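Side-chain contacts in tyrosine--tRNA ligase (Pyrococcus horikoshii, PDB 2CYC), which probably catalyses the ATP-dependent attachment of tyrosine to tRNA(Tyr), first forming tyrosyl-adenylate and then passing the amino acid to the acceptor end: residues F98-G101 and M102-S105; W131-V134 and I135-K139; E159-D162 and F163-I167. All coordinates share one frame; numbering follows the deposited sequence.

Contact 1: F98-G101 and M102-S105; sequences FKVG and MEKS
Lys99 and Glu103, one turn apart on helix 87-108, are joined by an i to i+4 salt bridge on a partly exposed flank. Glu103 can be followed outward. Glu103 CB lies 3.6 Å from Val100 O, and Glu103 CG stands anti to the carbonyl carbon (chi1 -81°), leaning back to within 3.5 Å of Lys99 O. Beyond CG the chain runs extended to the carboxylate, where Glu103 OE1 meets Lys99 NZ at 2.6 Å and Glu103 OE2 comes to rest 3.5 Å from Val100 CA. The ammonium approaches OE1 from above the carboxylate plane, 41° out of it. It arrives there because the otherwise extended lysine chain bends at its last torsion; Lys99 also makes a cation-pi contact with Phe118. Replacing Glu103 by an alanine removes the carboxylate and is likely to leave Lys99 NZ without this mate and freer to turn.

On the inner flank, Met102 bends over toward Phe98. Met102 CG sits tightly against the ring, 3.2 Å from Phe98 CE1, and the bent thioether makes a Met-aromatic contact, with Met102 SD 4.9 Å from the Phe98 ring centroid. Ile46 and Thr50 pack on both residues. A turn further on, Ser105 folds its hydroxyl back so that Ser105 OG donates to Gly101 O at 3.0 Å, and Ser105 N reaches the same oxygen from the opposite face of its plane.

The chemistry is that of an amphipathic helix: the ion pair lies on the partly exposed flank, while sulfur and ring lie buried, the Phe98 side chain about 8 Å from the bound tyrosine.

Contact 2: W131-V134 and I135-K139; sequences WQTV and IDISK
With OG anti to the carbonyl carbon (chi1 -66°), Ser138 turns its hydroxyl back to Val134 O, a serine-to-carbonyl i to i-4 bond within helix 128-138. The two atoms, Ser138 OG and Val134 O, are 2.8 Å apart. The hydroxyl comes from above the carbonyl plane, 37° out of it, and Ser138 N donates to the same oxygen from the other face, so one buried carbonyl is gripped twice by one residue. Ser138 lies at the dimer interface, packed on Phe163 of the second subunit. Trp131 stacks its ring on Trp131 of that subunit and sends NE1 to Leu125 O.

Around the helix, Thr133 divides its branches between two tasks. Its methyl, Thr133 CG2, lies 3.7 Å from Ile137 CD1, one turn on. Thr133 OG1 is hydrogen-bonded to His207 ND1, while Asp136 OD2 accepts from Arg205 N, so both tie the helix to the loop running past it. A water links the same two groups, 3.1 Å from Thr133 OG1 and donating to Asp136 OD2 at 2.6 Å.

Contact 3: E159-D162 and F163-I167; sequences EAID and FAKLI
Asp162 and Lys165 meet with their side chains at about a right angle, where the loop before helix 164-178 turns into its first, weakly bonded turn. The aspartate CG lies between the backbone N and the carbonyl carbon (chi1 59°), which turns its carboxylate toward the entering helix. Asp162 OD1 then takes Lys165 NZ at 2.8 Å with its syn lone pair, on the side of the other oxygen, completing a salt bridge. The second oxygen faces the backbone: Asp162 OD2 accepts from Lys165 N in a long, weak capping bond of 3.4 Å. Lys165 runs extended past the carboxylate, bringing its CD to 3.4 Å from Asp162 OD1, and bends only at chi4 (54°) to bring NZ round onto that oxygen.

Ile161 crosses the aliphatic part of the lysine obliquely. Ile161 CG1 touches Lys165 CD at 3.8 Å and its CD1 lies against Lys165 CB, while the other branch, Ile161 CG2, meets Leu166 CD2 at 3.9 Å. Leu166 carries this apolar patch on to Val146 and Met147 of helix 143-148. Phe163 points the other way, into the dimer interface, where its ring meets that of Phe163 of the second subunit.

Lys165 NZ also forms a salt bridge with Asp81 and a hydrogen bond to Ile79 O. Two carboxylates and a carbonyl around one ammonium would probably keep it charged despite its burial. These bonds probably help hold the first turn of the helix that carries Tyr168, a tyrosine-binding residue whose side chain is about 5 Å from that of Lys165.

All three contacts are local, and two of them share an interface. Contacts 2 and 3 belong to different helices, 128-138 and 164-178, which pack together where Trp131 CZ3 lies 4.1 Å from Ile167 CG2. Both touch the second subunit and both are buried. Contact 1, about 18 Å from contact 3 by nearest atoms, is partly buried on helix 87-108 and touches no other chain. Its ion pair lies on the more open flank, whereas in contact 3 the lysine is buried and also pairs with a second aspartate. Contact 2 has no salt bridge between its segments: hydroxyl, carbonyl and water bonds do the polar work there.

Contact 1: F98-G101 and M102-S105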
loop_
_atom_site.group_PDB
_atom_site.type_symbol
_atom_site.label_atom_id
_atom_site.label_comp_id
_atom_site.label_asym_id
_atom_site.label_seq_id
_atom_site.Cartn_x
_atom_site.Cartn_y
_atom_site.Cartn_z
ATOM N N PHE A 98 19.381 -6.739 -18.476
ATOM C CA PHE A 98 18.251 -7.654 -18.445
ATOM C C PHE A 98 17.410 -7.693 -19.709
ATOM O O PHE A 98 17.103 -8.768 -20.217
ATOM C CB PHE A 98 17.362 -7.361 -17.230
ATOM C CG PHE A 98 16.475 -8.507 -16.865
ATOM C CD1 PHE A 98 15.268 -8.715 -17.532
ATOM C CD2 PHE A 98 16.877 -9.429 -15.902
ATOM C CE1 PHE A 98 14.473 -9.828 -17.245
ATOM C CE2 PHE A 98 16.088 -10.549 -15.609
ATOM C CZ PHE A 98 14.884 -10.743 -16.285
ATOM N N LYS A 99 17.035 -6.521 -20.210
ATOM C CA LYS A 99 16.230 -6.433 -21.414
ATOM C C LYS A 99 16.854 -7.209 -22.561
ATOM O O LYS A 99 16.206 -8.077 -23.146
ATOM C CB LYS A 99 16.048 -4.973 -21.830
ATOM C CG LYS A 99 15.319 -4.788 -23.168
ATOM C CD LYS A 99 15.020 -3.319 -23.415
ATOM C CE LYS A 99 14.171 -3.114 -24.656
ATOM N NZ LYS A 99 14.907 -3.540 -25.870
ATOM N N VAL A 100 18.118 -6.913 -22.867
ATOM C CA VAL A 100 18.792 -7.588 -23.970
ATOM C C VAL A 100 19.056 -9.065 -23.672
ATOM O O VAL A 100 19.043 -9.897 -24.578
ATOM C CB VAL A 100 20.121 -6.867 -24.357
ATOM C CG1 VAL A 100 21.155 -7.011 -23.260
ATOM C CG2 VAL A 100 20.651 -7.433 -25.684
ATOM N N GLY A 101 19.287 -9.395 -22.405
ATOM C CA GLY A 101 19.506 -10.787 -22.049
ATOM C C GLY A 101 18.246 -11.587 -22.354
ATOM O O GLY A 101 18.315 -12.707 -22.851
ATOM N N MET A 102 17.084 -11.008 -22.059
ATOM C CA MET A 102 15.809 -11.675 -22.324
ATOM C C MET A 102 15.530 -11.758 -23.818
ATOM O O MET A 102 15.030 -12.774 -24.306
ATOM C CB MET A 102 14.658 -10.932 -21.635
ATOM C CG MET A 102 14.545 -11.229 -20.156
ATOM S SD MET A 102 14.191 -12.980 -19.851
ATOM C CE MET A 102 15.642 -13.453 -19.167
ATOM N N GLU A 103 15.845 -10.683 -24.540
ATOM C CA GLU A 103 15.635 -10.662 -25.982
ATOM C C GLU A 103 16.378 -11.833 -26.626
ATOM O O GLU A 103 15.824 -12.538 -27.469
ATOM C CB GLU A 103 16.123 -9.336 -26.586
ATOM C CG GLU A 103 15.139 -8.188 -26.437
ATOM C CD GLU A 103 15.733 -6.821 -26.788
ATOM O OE1 GLU A 103 14.949 -5.892 -27.054
ATOM O OE2 GLU A 103 16.968 -6.665 -26.786
ATOM N N LYS A 104 17.626 -12.049 -26.218
ATOM C CA LYS A 104 18.404 -13.142 -26.789
ATOM C C LYS A 104 17.916 -14.514 -26.320
ATOM O O LYS A 104 18.028 -15.496 -27.050
ATOM C CB LYS A 104 19.887 -12.965 -26.462
ATOM C CG LYS A 104 20.469 -11.639 -26.965
ATOM C CD LYS A 104 20.271 -11.429 -28.468
ATOM C CE LYS A 104 20.585 -9.981 -28.854
ATOM N NZ LYS A 104 20.384 -9.681 -30.309
ATOM N N SER A 105 17.372 -14.586 -25.108
ATOM C CA SER A 105 16.862 -15.857 -24.603
ATOM C C SER A 105 15.619 -16.237 -25.396
ATOM O O SER A 105 15.448 -17.386 -25.785
ATOM C CB SER A 105 16.514 -15.750 -23.120
ATOM O OG SER A 105 17.686 -15.612 -22.338
#

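Contact 2: W131-V134 and I135-K139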
loop_
_atom_site.group_PDB
_atom_site.type_symbol
_atom_site.label_atom_id
_atom_site.label_comp_id
_atom_site.label_asym_id
_atom_site.label_seq_id
_atom_site.Cartn_x
_atom_site.Cartn_y
_atom_site.Cartn_z
ATOM N N TRP A 131 -2.239 3.565 -9.052
ATOM C CA TRP A 131 -2.319 3.385 -7.603
ATOM C C TRP A 131 -3.748 3.378 -7.080
ATOM O O TRP A 131 -4.044 2.765 -6.040
ATOM C CB TRP A 131 -1.460 4.439 -6.898
ATOM C CG TRP A 131 -0.001 4.152 -7.138
ATOM C CD1 TRP A 131 0.783 4.637 -8.153
ATOM C CD2 TRP A 131 0.788 3.170 -6.461
ATOM N NE1 TRP A 131 2.009 4.003 -8.153
ATOM C CE2 TRP A 131 2.035 3.098 -7.125
ATOM C CE3 TRP A 131 0.561 2.338 -5.364
ATOM C CZ2 TRP A 131 3.049 2.222 -6.722
ATOM C CZ3 TRP A 131 1.574 1.464 -4.963
ATOM C CH2 TRP A 131 2.798 1.415 -5.640
ATOM N N GLN A 132 -4.647 4.035 -7.802
ATOM C CA GLN A 132 -6.033 4.032 -7.375
ATOM C C GLN A 132 -6.516 2.585 -7.504
ATOM O O GLN A 132 -7.322 2.106 -6.707
ATOM C CB GLN A 132 -6.865 4.955 -8.252
ATOM C CG GLN A 132 -8.357 4.950 -7.902
ATOM C CD GLN A 132 -9.132 6.034 -8.625
ATOM O OE1 GLN A 132 -8.899 6.299 -9.805
ATOM N NE2 GLN A 132 -10.070 6.662 -7.922
ATOM N N THR A 133 -5.998 1.886 -8.506
ATOM C CA THR A 133 -6.364 0.493 -8.718
ATOM C C THR A 133 -5.651 -0.406 -7.699
ATOM O O THR A 133 -6.178 -1.445 -7.312
ATOM C CB THR A 133 -6.097 0.086 -10.190
ATOM O OG1 THR A 133 -7.238 0.469 -10.971
ATOM C CG2 THR A 133 -5.856 -1.415 -10.340
ATOM N N VAL A 134 -4.471 -0.007 -7.240
ATOM C CA VAL A 134 -3.802 -0.798 -6.207
ATOM C C VAL A 134 -4.739 -0.760 -4.985
ATOM O O VAL A 134 -4.965 -1.779 -4.321
ATOM C CB VAL A 134 -2.431 -0.203 -5.795
ATOM C CG1 VAL A 134 -1.973 -0.839 -4.486
ATOM C CG2 VAL A 134 -1.376 -0.466 -6.896
ATOM N N ILE A 135 -5.290 0.423 -4.707
ATOM C CA ILE A 135 -6.210 0.601 -3.583
ATOM C C ILE A 135 -7.493 -0.212 -3.801
ATOM O O ILE A 135 -7.946 -0.925 -2.909
ATOM C CB ILE A 135 -6.631 2.083 -3.406
ATOM C CG1 ILE A 135 -5.414 2.950 -3.071
ATOM C CG2 ILE A 135 -7.682 2.199 -2.302
ATOM C CD1 ILE A 135 -4.703 2.532 -1.819
ATOM N N ASP A 136 -8.074 -0.082 -4.990
ATOM C CA ASP A 136 -9.310 -0.782 -5.332
ATOM C C ASP A 136 -9.177 -2.283 -5.084
ATOM O O ASP A 136 -10.064 -2.921 -4.511
ATOM C CB ASP A 136 -9.658 -0.519 -6.800
ATOM C CG ASP A 136 -11.019 -1.068 -7.186
ATOM O OD1 ASP A 136 -11.924 -1.086 -6.321
ATOM O OD2 ASP A 136 -11.183 -1.463 -8.360
ATOM N N ILE A 137 -8.061 -2.842 -5.535
ATOM C CA ILE A 137 -7.782 -4.252 -5.344
ATOM C C ILE A 137 -7.597 -4.545 -3.847
ATOM O O ILE A 137 -8.148 -5.514 -3.316
ATOM C CB ILE A 137 -6.495 -4.640 -6.097
ATOM C CG1 ILE A 137 -6.763 -4.643 -7.603
ATOM C CG2 ILE A 137 -5.975 -5.989 -5.603
ATOM C CD1 ILE A 137 -5.479 -4.530 -8.456
ATOM N N SER A 138 -6.825 -3.700 -3.174
ATOM C CA SER A 138 -6.546 -3.894 -1.756
ATOM C C SER A 138 -7.790 -3.904 -0.881
ATOM O O SER A 138 -7.769 -4.455 0.220
ATOM C CB SER A 138 -5.564 -2.835 -1.272
ATOM O OG SER A 138 -4.312 -3.032 -1.899
ATOM N N LYS A 139 -8.864 -3.290 -1.367
ATOM C CA LYS A 139 -10.128 -3.273 -0.637
ATOM C C LYS A 139 -10.785 -4.654 -0.678
ATOM O O LYS A 139 -11.645 -4.954 0.147
ATOM C CB LYS A 139 -11.110 -2.281 -1.261
ATOM C CG LYS A 139 -10.917 -0.834 -0.893
ATOM C CD LYS A 139 -11.917 0.013 -1.667
ATOM C CE LYS A 139 -12.613 1.022 -0.781
ATOM N NZ LYS A 139 -13.426 0.382 0.286
HETATM O O HOH W 1 -9.652 -1.328 -10.448
#

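Contact 3: E159-D162 and F163-I167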
loop_
_atom_site.group_PDB
_atom_site.type_symbol
_atom_site.label_atom_id
_atom_site.label_comp_id
_atom_site.label_asym_id
_atom_site.label_seq_id
_atom_site.Cartn_x
_atom_site.Cartn_y
_atom_site.Cartn_z
ATOM N N GLU A 159 9.063 -11.160 11.615
ATOM C CA GLU A 159 8.557 -10.343 12.714
ATOM C C GLU A 159 8.657 -8.840 12.448
ATOM O O GLU A 159 7.713 -8.092 12.711
ATOM C CB GLU A 159 9.306 -10.673 14.013
ATOM C CG GLU A 159 9.021 -12.059 14.583
ATOM C CD GLU A 159 7.572 -12.234 15.009
ATOM O OE1 GLU A 159 7.079 -11.411 15.812
ATOM O OE2 GLU A 159 6.927 -13.199 14.544
ATOM N N ALA A 160 9.795 -8.397 11.928
ATOM C CA ALA A 160 9.989 -6.976 11.672
ATOM C C ALA A 160 10.046 -6.610 10.193
ATOM O O ALA A 160 10.810 -5.729 9.798
ATOM C CB ALA A 160 11.258 -6.498 12.375
ATOM N N ILE A 161 9.238 -7.272 9.374
ATOM C CA ILE A 161 9.235 -6.973 7.948
ATOM C C ILE A 161 8.689 -5.559 7.721
ATOM O O ILE A 161 7.746 -5.137 8.394
ATOM C CB ILE A 161 8.388 -8.008 7.178
ATOM C CG1 ILE A 161 8.662 -7.889 5.679
ATOM C CG2 ILE A 161 6.908 -7.819 7.490
ATOM C CD1 ILE A 161 7.980 -8.970 4.865
ATOM N N ASP A 162 9.296 -4.820 6.792
ATOM C CA ASP A 162 8.843 -3.461 6.508
ATOM C C ASP A 162 7.519 -3.500 5.748
ATOM O O ASP A 162 7.223 -4.461 5.030
ATOM C CB ASP A 162 9.899 -2.684 5.710
ATOM C CG ASP A 162 10.245 -3.347 4.391
ATOM O OD1 ASP A 162 11.073 -4.286 4.382
ATOM O OD2 ASP A 162 9.681 -2.925 3.361
ATOM N N PHE A 163 6.725 -2.446 5.894
ATOM C CA PHE A 163 5.423 -2.420 5.259
ATOM C C PHE A 163 5.417 -2.430 3.737
ATOM O O PHE A 163 4.504 -2.997 3.130
ATOM C CB PHE A 163 4.599 -1.230 5.768
ATOM C CG PHE A 163 3.165 -1.259 5.301
ATOM C CD1 PHE A 163 2.709 -0.352 4.353
ATOM C CD2 PHE A 163 2.292 -2.241 5.767
ATOM C CE1 PHE A 163 1.398 -0.423 3.867
ATOM C CE2 PHE A 163 0.979 -2.325 5.289
ATOM C CZ PHE A 163 0.530 -1.411 4.332
ATOM N N ALA A 164 6.423 -1.817 3.120
ATOM C CA ALA A 164 6.490 -1.752 1.662
ATOM C C ALA A 164 6.433 -3.127 1.013
ATOM O O ALA A 164 5.857 -3.274 -0.064
ATOM C CB ALA A 164 7.762 -1.012 1.208
ATOM N N LYS A 165 7.025 -4.129 1.667
ATOM C CA LYS A 165 7.035 -5.487 1.120
ATOM C C LYS A 165 5.652 -6.099 1.037
ATOM O O LYS A 165 5.407 -6.964 0.194
ATOM C CB LYS A 165 7.969 -6.393 1.927
ATOM C CG LYS A 165 9.443 -6.062 1.695
ATOM C CD LYS A 165 10.384 -7.007 2.440
ATOM C CE LYS A 165 11.820 -6.800 1.984
ATOM N NZ LYS A 165 12.235 -5.375 2.093
ATOM N N LEU A 166 4.750 -5.647 1.906
ATOM C CA LEU A 166 3.366 -6.129 1.896
ATOM C C LEU A 166 2.605 -5.450 0.749
ATOM O O LEU A 166 1.609 -5.972 0.257
ATOM C CB LEU A 166 2.673 -5.818 3.229
ATOM C CG LEU A 166 2.879 -6.803 4.390
ATOM C CD1 LEU A 166 2.245 -8.129 4.026
ATOM C CD2 LEU A 166 4.357 -6.989 4.686
ATOM N N ILE A 167 3.066 -4.276 0.328
ATOM C CA ILE A 167 2.402 -3.588 -0.778
ATOM C C ILE A 167 2.727 -4.298 -2.102
ATOM O O ILE A 167 1.887 -4.398 -3.000
ATOM C CB ILE A 167 2.852 -2.107 -0.849
ATOM C CG1 ILE A 167 2.452 -1.388 0.447
ATOM C CG2 ILE A 167 2.228 -1.418 -2.077
ATOM C CD1 ILE A 167 2.982 0.029 0.547
#